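Local coordinates for protein alanine glyoxylate transaminase (Thermococcus litoralis, PDB 2ZC0) that probably transfers the amino group of alanine to glyoxylate with the help of pyridoxal 5'-phosphate, working as a homodimer, at residues V124-N129 and E147-D152; K198-I203 and V228-L233; N352-R357 and K395-L400. All blocks are in the same frame, centred on the assembly; numbering follows the deposited sequence.

The three contacts follow one another along the chain in series, each closing before the next opens, and they illustrate how an aminotransferase of class I is held together in separate regions. Interaction 1 pairs two neighbouring strands of the large, mainly parallel sheet. Interaction 2 lies about 17 Å away between centres and packs helix 194-207 against the loop that links sheet strands 210-214 and 239-244; helix 158-170 borders both contacts. Interaction 3 stands apart, its centre about 31 Å from that of interaction 1 and about 41 Å from that of interaction 2, and joins helices 347-357 and 389-404 across the chain's centre from interaction 2. The cofactor lies closest to interaction 1.

Interaction 1: residues V124-N129 and E147-D152; sequences VVITEN and EGVPVD
The backbone N of Glu147 donates to Val125 O at 3.1 Å, and the N of Thr127 returns the bond to Glu147 O at 3.0 Å; both are nearly straight. Further along, the bonds from Val149 N to Thr127 O and from Asn129 N to Val149 O are strongly bent and weak. CA-H...O contacts reinforce the ladder, with Ile126 CA 3.1 Å from Glu147 O.

Thr127 turns its hydroxyl along its own strand: with OG1 placed between the backbone N and the carbonyl carbon (chi1 68°), Thr127 OG1 donates to Glu128 O at 2.9 Å. A valine in its place would probably leave Glu128 O without this hydroxyl bond. The carboxylate of Glu128 is bound by Thr180 and Gln185, while its CB still touches the partner strand; the amide of Asn129 is held by Thr370 and Asp371.

Packing fills in around these bonds. Ile126 lays CG1 obliquely against CG2 of Val149, 3.6 Å away, on the face covered by Leu161 and Leu160 of helix 158-170. At one end, Val124 CG1 meets CG of Glu147; at the other, Val151 CG1 comes up to Glu128 CB at 3.5 Å, the two side chains nearly perpendicular. On the other face Gly148 lies beside Asn129, where a CB would collide with the asparagine CB.

The two strands run parallel with a 35° twist between them and are joined by helix 133-140, so the arrangement is a parallel beta-alpha-beta unit of the large sheet in the PLP-dependent aminotransferase fold, with the side chain of Glu128 about 8 Å from the bound cofactor.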
# COMPACT_ATOMS: atom_id res chain seq x y z
N VAL A 124 -1.84 -12.78 -3.93
CA VAL A 124 -2.90 -13.67 -4.36
C VAL A 124 -3.10 -14.64 -3.20
O VAL A 124 -2.13 -15.14 -2.65
CB VAL A 124 -2.51 -14.51 -5.59
CG1 VAL A 124 -3.44 -15.73 -5.71
CG2 VAL A 124 -2.60 -13.65 -6.84
N VAL A 125 -4.34 -14.86 -2.81
CA VAL A 125 -4.59 -15.83 -1.76
C VAL A 125 -5.56 -16.82 -2.39
O VAL A 125 -6.55 -16.42 -3.00
CB VAL A 125 -5.23 -15.18 -0.50
CG1 VAL A 125 -6.26 -14.18 -0.88
CG2 VAL A 125 -5.84 -16.25 0.37
N ILE A 126 -5.25 -18.11 -2.29
CA ILE A 126 -6.11 -19.11 -2.88
C ILE A 126 -7.11 -19.64 -1.86
O ILE A 126 -6.79 -19.82 -0.68
CB ILE A 126 -5.26 -20.25 -3.54
CG1 ILE A 126 -6.06 -21.55 -3.65
CG2 ILE A 126 -3.99 -20.46 -2.79
CD1 ILE A 126 -6.15 -22.33 -2.36
N THR A 127 -8.33 -19.87 -2.32
CA THR A 127 -9.42 -20.35 -1.48
C THR A 127 -10.20 -21.41 -2.24
O THR A 127 -9.88 -21.73 -3.39
CB THR A 127 -10.41 -19.22 -1.18
OG1 THR A 127 -11.09 -18.86 -2.39
CG2 THR A 127 -9.68 -17.99 -0.65
N GLU A 128 -11.22 -21.96 -1.60
CA GLU A 128 -12.08 -22.95 -2.26
C GLU A 128 -13.04 -22.10 -3.11
O GLU A 128 -13.07 -20.88 -2.95
CB GLU A 128 -12.85 -23.75 -1.20
CG GLU A 128 -11.99 -24.80 -0.50
CD GLU A 128 -12.26 -24.89 0.99
OE1 GLU A 128 -13.05 -24.08 1.52
OE2 GLU A 128 -11.65 -25.77 1.65
N ASN A 129 -13.77 -22.73 -4.02
CA ASN A 129 -14.76 -22.02 -4.84
C ASN A 129 -16.03 -22.86 -4.85
O ASN A 129 -16.05 -23.95 -5.42
CB ASN A 129 -14.26 -21.79 -6.28
CG ASN A 129 -15.24 -20.93 -7.11
OD1 ASN A 129 -16.03 -20.16 -6.56
ND2 ASN A 129 -15.16 -21.05 -8.43
N GLU A 147 -8.07 -16.30 -5.75
CA GLU A 147 -8.08 -17.34 -6.79
C GLU A 147 -8.74 -18.56 -6.15
O GLU A 147 -8.19 -19.16 -5.23
CB GLU A 147 -6.66 -17.73 -7.22
CG GLU A 147 -5.91 -16.72 -8.07
CD GLU A 147 -6.59 -16.43 -9.40
OE1 GLU A 147 -7.45 -17.24 -9.83
OE2 GLU A 147 -6.25 -15.40 -10.02
N GLY A 148 -9.93 -18.91 -6.64
CA GLY A 148 -10.64 -20.05 -6.09
C GLY A 148 -10.27 -21.37 -6.74
O GLY A 148 -9.76 -21.40 -7.86
N VAL A 149 -10.52 -22.47 -6.03
CA VAL A 149 -10.27 -23.83 -6.50
C VAL A 149 -11.57 -24.61 -6.25
O VAL A 149 -12.04 -24.68 -5.13
CB VAL A 149 -9.14 -24.53 -5.70
CG1 VAL A 149 -8.99 -25.99 -6.15
CG2 VAL A 149 -7.81 -23.81 -5.90
N PRO A 150 -12.16 -25.20 -7.31
CA PRO A 150 -13.41 -25.97 -7.22
C PRO A 150 -13.44 -27.03 -6.12
O PRO A 150 -12.41 -27.60 -5.77
CB PRO A 150 -13.53 -26.61 -8.60
CG PRO A 150 -12.87 -25.61 -9.49
CD PRO A 150 -11.64 -25.23 -8.68
N VAL A 151 -14.63 -27.31 -5.60
CA VAL A 151 -14.80 -28.33 -4.57
C VAL A 151 -15.92 -29.30 -4.97
O VAL A 151 -16.72 -28.99 -5.86
CB VAL A 151 -15.20 -27.70 -3.21
CG1 VAL A 151 -14.30 -26.51 -2.89
CG2 VAL A 151 -16.65 -27.28 -3.24
N ASP A 152 -15.96 -30.47 -4.33
CA ASP A 152 -17.03 -31.44 -4.55
C ASP A 152 -17.44 -31.90 -3.15
O ASP A 152 -17.01 -31.28 -2.17
CB ASP A 152 -16.58 -32.62 -5.43
CG ASP A 152 -15.37 -33.34 -4.90
OD1 ASP A 152 -15.33 -33.64 -3.70
OD2 ASP A 152 -14.46 -33.62 -5.70

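Interaction 2: residues K198-I203 and V228-L233; sequences KALLEI and VPLKAL
Leu201 reaches across with CD1 to CB of Leu233, and at 3.4 Å the two carbons are closer than ordinary van der Waals contact. Leu201 CD1 also lies 3.7 Å from Leu233 O, so one branch of the leucine presses on both the backbone and the root of its partner. Leu201 CD2 faces Leu230 CB more loosely, at 4.3 Å. Deeper in, Leu200 CD2 touches Leu230 CD1 at 3.8 Å, the two side chains meeting at about a right angle. Toward solvent, Lys198 lends only its aliphatic part: Lys198 CD lies 3.7 Å from Leu233 CD2, and bends at chi2 and chi3 bring CD against the end of Leu233, the two chains again crossing steeply.

No hydrogen bond crosses between the segments; each is held by bonds of its own backbone and by its neighbours. Successive helical positions aim Leu200 and Leu201 at the loop, Leu200 with CG anti to its N (chi1 170°). Opposite them, the backbone turns through a short 3-10 segment, 231-233, with Leu233 N bonded to Leu230 O at 2.8 Å, so Leu230 and Leu233 both face the helix. Glu213 on strand 210-214 accepts bonds from the N atoms of Leu230 and Lys231, fixing the start of this turn, and Ile211 on the same strand backs Leu200, Leu201 and Leu230.

A helix flanking the central sheet thus packs on the loop joining strands 210-214 and 239-244 in the PLP-dependent aminotransferase fold.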
# COMPACT_ATOMS: atom_id res chain seq x y z
N LYS A 198 -4.30 -34.75 3.58
CA LYS A 198 -2.88 -35.07 3.57
C LYS A 198 -2.24 -34.59 2.28
O LYS A 198 -1.07 -34.17 2.27
CB LYS A 198 -2.65 -36.58 3.73
CG LYS A 198 -2.94 -37.13 5.14
CD LYS A 198 -2.07 -36.49 6.25
CE LYS A 198 -0.54 -36.71 6.09
NZ LYS A 198 0.18 -35.63 5.34
N ALA A 199 -3.00 -34.64 1.19
CA ALA A 199 -2.50 -34.20 -0.10
C ALA A 199 -2.31 -32.68 -0.09
O ALA A 199 -1.37 -32.16 -0.68
CB ALA A 199 -3.49 -34.60 -1.20
N LEU A 200 -3.21 -31.98 0.60
CA LEU A 200 -3.12 -30.52 0.72
C LEU A 200 -1.85 -30.19 1.49
O LEU A 200 -1.06 -29.34 1.08
CB LEU A 200 -4.36 -29.97 1.45
CG LEU A 200 -4.35 -28.50 1.90
CD1 LEU A 200 -3.99 -27.58 0.73
CD2 LEU A 200 -5.72 -28.13 2.47
N LEU A 201 -1.63 -30.88 2.61
CA LEU A 201 -0.43 -30.67 3.40
C LEU A 201 0.83 -30.92 2.55
O LEU A 201 1.81 -30.20 2.68
CB LEU A 201 -0.43 -31.57 4.63
CG LEU A 201 -1.46 -31.16 5.69
CD1 LEU A 201 -1.46 -32.17 6.82
CD2 LEU A 201 -1.11 -29.78 6.23
N GLU A 202 0.80 -31.93 1.69
CA GLU A 202 1.97 -32.21 0.85
C GLU A 202 2.23 -31.04 -0.11
O GLU A 202 3.36 -30.58 -0.25
CB GLU A 202 1.77 -33.49 0.04
CG GLU A 202 1.86 -34.80 0.85
CD GLU A 202 1.41 -36.00 0.03
OE1 GLU A 202 1.86 -36.14 -1.13
OE2 GLU A 202 0.61 -36.82 0.55
N ILE A 203 1.18 -30.57 -0.76
CA ILE A 203 1.30 -29.46 -1.69
C ILE A 203 1.82 -28.18 -1.02
O ILE A 203 2.65 -27.47 -1.59
CB ILE A 203 -0.05 -29.18 -2.37
CG1 ILE A 203 -0.40 -30.38 -3.27
CG2 ILE A 203 -0.01 -27.88 -3.16
CD1 ILE A 203 -1.69 -30.24 -4.03
N VAL A 228 -9.56 -35.49 11.56
CA VAL A 228 -8.80 -34.58 12.37
C VAL A 228 -8.40 -33.35 11.57
O VAL A 228 -8.27 -33.40 10.33
CB VAL A 228 -7.52 -35.26 12.94
CG1 VAL A 228 -7.90 -36.55 13.64
CG2 VAL A 228 -6.52 -35.52 11.84
N PRO A 229 -8.25 -32.21 12.25
CA PRO A 229 -7.87 -30.94 11.63
C PRO A 229 -6.52 -31.08 10.95
O PRO A 229 -5.71 -31.94 11.33
CB PRO A 229 -7.80 -29.98 12.81
CG PRO A 229 -8.84 -30.52 13.74
CD PRO A 229 -8.62 -32.01 13.67
N LEU A 230 -6.27 -30.25 9.94
CA LEU A 230 -4.98 -30.28 9.26
C LEU A 230 -3.91 -29.92 10.28
O LEU A 230 -2.79 -30.42 10.22
CB LEU A 230 -4.96 -29.26 8.12
CG LEU A 230 -6.03 -29.34 7.03
CD1 LEU A 230 -6.08 -28.03 6.26
CD2 LEU A 230 -5.71 -30.51 6.08
N LYS A 231 -4.25 -29.07 11.24
CA LYS A 231 -3.28 -28.66 12.23
C LYS A 231 -2.75 -29.84 13.06
O LYS A 231 -1.60 -29.80 13.52
CB LYS A 231 -3.86 -27.60 13.17
CG LYS A 231 -2.82 -26.98 14.09
CD LYS A 231 -1.69 -26.40 13.27
CE LYS A 231 -0.65 -25.69 14.13
NZ LYS A 231 0.53 -25.32 13.28
N ALA A 232 -3.57 -30.87 13.25
CA ALA A 232 -3.16 -32.04 14.02
C ALA A 232 -2.18 -32.88 13.21
O ALA A 232 -1.50 -33.77 13.74
CB ALA A 232 -4.38 -32.87 14.41
N LEU A 233 -2.10 -32.58 11.92
CA LEU A 233 -1.20 -33.27 11.00
C LEU A 233 -0.08 -32.33 10.56
O LEU A 233 0.74 -32.67 9.69
CB LEU A 233 -1.98 -33.73 9.76
CG LEU A 233 -2.79 -35.03 9.73
CD1 LEU A 233 -3.17 -35.50 11.14
CD2 LEU A 233 -4.02 -34.81 8.87

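Interaction 3: residues N352-R357 and K395-L400; sequences NELMER and KKLAKL
Leu400 points from helix 389-404 into helix 347-357, and the contact is a helix-helix packing in the aminotransferase fold, away from the cofactor site. The axes of the short segments stand 10.3 Å apart at an angle of 117°, so the helices cross steeply and touch through few side chains.

The bond to CB of Leu400 points toward the other helix; at CG the chain forks, and chi2 (-163°) sets CD1 anti to CA. Leu400 CD1 lands on the backbone of the opposing helix, 3.5 Å from Leu354 CA and equally near Leu354 N, with the carbonyl carbon of Glu353 and the CB atoms of Glu353 and Leu354 around it. The other branch turns to the charged side chains, where Leu400 CD2 meets Glu353 OE2 at 3.8 Å; the guanidinium of Arg357 lies beside it obliquely, its NH2 slightly farther off. CD1 is thus enclosed by backbone and aliphatic atoms, while CD2 lies beside the Glu353-Arg357 salt bridge.

One helical turn earlier, Leu397 approaches Leu354 obliquely and meets CD1 of that residue with its CD2. Leu354 owes its place to CG lying anti to the backbone N (chi1 -151°), and Val360 and Val362 pack against it from outside the two segments; Phe350 does the same for Leu397 and Leu400.

Beyond the leucines, Arg357 has a second carboxylate partner in Glu403, which links the ends of the two helices. Within helix 347-357, Arg357 NH2 donates to Glu353 OE2 at 2.8 Å on the anti side of the carboxylate, and that oxygen lies almost in the guanidinium plane.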
# COMPACT_ATOMS: atom_id res chain seq x y z
N ASN A 352 -35.24 -13.16 -3.71
CA ASN A 352 -36.09 -12.01 -3.45
C ASN A 352 -37.56 -12.39 -3.62
O ASN A 352 -38.40 -12.06 -2.78
CB ASN A 352 -35.77 -10.86 -4.41
CG ASN A 352 -34.46 -10.16 -4.07
OD1 ASN A 352 -34.32 -9.57 -3.00
ND2 ASN A 352 -33.50 -10.22 -4.99
N GLU A 353 -37.86 -13.08 -4.71
CA GLU A 353 -39.22 -13.50 -4.99
C GLU A 353 -39.73 -14.43 -3.90
O GLU A 353 -40.90 -14.39 -3.54
CB GLU A 353 -39.29 -14.19 -6.35
CG GLU A 353 -40.62 -13.99 -7.07
CD GLU A 353 -40.60 -14.56 -8.47
OE1 GLU A 353 -39.61 -14.31 -9.20
OE2 GLU A 353 -41.58 -15.24 -8.86
N LEU A 354 -38.84 -15.27 -3.37
CA LEU A 354 -39.21 -16.22 -2.32
C LEU A 354 -39.57 -15.45 -1.05
O LEU A 354 -40.58 -15.74 -0.40
CB LEU A 354 -38.04 -17.17 -2.03
CG LEU A 354 -38.30 -18.59 -1.52
CD1 LEU A 354 -37.03 -19.15 -0.90
CD2 LEU A 354 -39.42 -18.60 -0.50
N MET A 355 -38.74 -14.47 -0.72
CA MET A 355 -38.93 -13.65 0.46
C MET A 355 -40.19 -12.80 0.36
O MET A 355 -40.85 -12.54 1.36
CB MET A 355 -37.71 -12.75 0.66
CG MET A 355 -37.62 -12.11 2.03
SD MET A 355 -36.06 -11.24 2.32
CE MET A 355 -36.65 -9.73 3.06
N GLU A 356 -40.53 -12.39 -0.86
CA GLU A 356 -41.70 -11.56 -1.10
C GLU A 356 -43.03 -12.32 -1.16
O GLU A 356 -44.00 -11.92 -0.52
CB GLU A 356 -41.53 -10.79 -2.41
CG GLU A 356 -40.58 -9.61 -2.33
CD GLU A 356 -40.51 -8.86 -3.64
OE1 GLU A 356 -41.59 -8.56 -4.22
OE2 GLU A 356 -39.39 -8.55 -4.10
N ARG A 357 -43.05 -13.41 -1.92
CA ARG A 357 -44.27 -14.20 -2.08
C ARG A 357 -44.55 -15.21 -0.98
O ARG A 357 -45.69 -15.32 -0.52
CB ARG A 357 -44.22 -14.90 -3.44
CG ARG A 357 -43.93 -13.94 -4.59
CD ARG A 357 -43.84 -14.64 -5.94
NE ARG A 357 -45.12 -15.14 -6.40
CZ ARG A 357 -45.34 -15.64 -7.62
NH1 ARG A 357 -46.54 -16.08 -7.95
NH2 ARG A 357 -44.35 -15.69 -8.50
N LYS A 395 -41.12 -26.43 1.83
CA LYS A 395 -42.30 -26.66 0.99
C LYS A 395 -42.60 -25.41 0.17
O LYS A 395 -42.80 -25.48 -1.04
CB LYS A 395 -43.52 -27.04 1.84
CG LYS A 395 -43.53 -28.49 2.30
CD LYS A 395 -44.63 -28.78 3.33
CE LYS A 395 -44.46 -30.17 3.93
NZ LYS A 395 -45.37 -30.40 5.08
N LYS A 396 -42.61 -24.27 0.85
CA LYS A 396 -42.86 -22.99 0.20
C LYS A 396 -41.80 -22.78 -0.86
O LYS A 396 -42.07 -22.25 -1.94
CB LYS A 396 -42.79 -21.85 1.23
CG LYS A 396 -43.99 -21.75 2.15
CD LYS A 396 -43.77 -20.70 3.23
CE LYS A 396 -45.09 -20.26 3.85
NZ LYS A 396 -45.90 -19.42 2.91
N LEU A 397 -40.58 -23.19 -0.55
CA LEU A 397 -39.46 -23.06 -1.47
C LEU A 397 -39.71 -23.92 -2.70
O LEU A 397 -39.43 -23.52 -3.83
CB LEU A 397 -38.16 -23.49 -0.77
CG LEU A 397 -36.84 -23.66 -1.54
CD1 LEU A 397 -36.82 -25.00 -2.24
CD2 LEU A 397 -36.66 -22.52 -2.54
N ALA A 398 -40.25 -25.12 -2.47
CA ALA A 398 -40.56 -26.06 -3.54
C ALA A 398 -41.69 -25.50 -4.40
O ALA A 398 -41.69 -25.67 -5.62
CB ALA A 398 -40.97 -27.41 -2.94
N LYS A 399 -42.64 -24.83 -3.75
CA LYS A 399 -43.78 -24.23 -4.43
C LYS A 399 -43.31 -23.22 -5.50
O LYS A 399 -43.73 -23.29 -6.65
CB LYS A 399 -44.68 -23.53 -3.41
CG LYS A 399 -45.90 -22.82 -3.99
CD LYS A 399 -46.60 -21.95 -2.95
CE LYS A 399 -47.77 -21.18 -3.57
NZ LYS A 399 -48.38 -20.22 -2.60
N LEU A 400 -42.44 -22.29 -5.10
CA LEU A 400 -41.94 -21.29 -6.04
C LEU A 400 -41.01 -21.94 -7.06
O LEU A 400 -40.93 -21.50 -8.21
CB LEU A 400 -41.18 -20.20 -5.30
CG LEU A 400 -41.39 -18.76 -5.78
CD1 LEU A 400 -40.25 -17.91 -5.23
CD2 LEU A 400 -41.43 -18.67 -7.30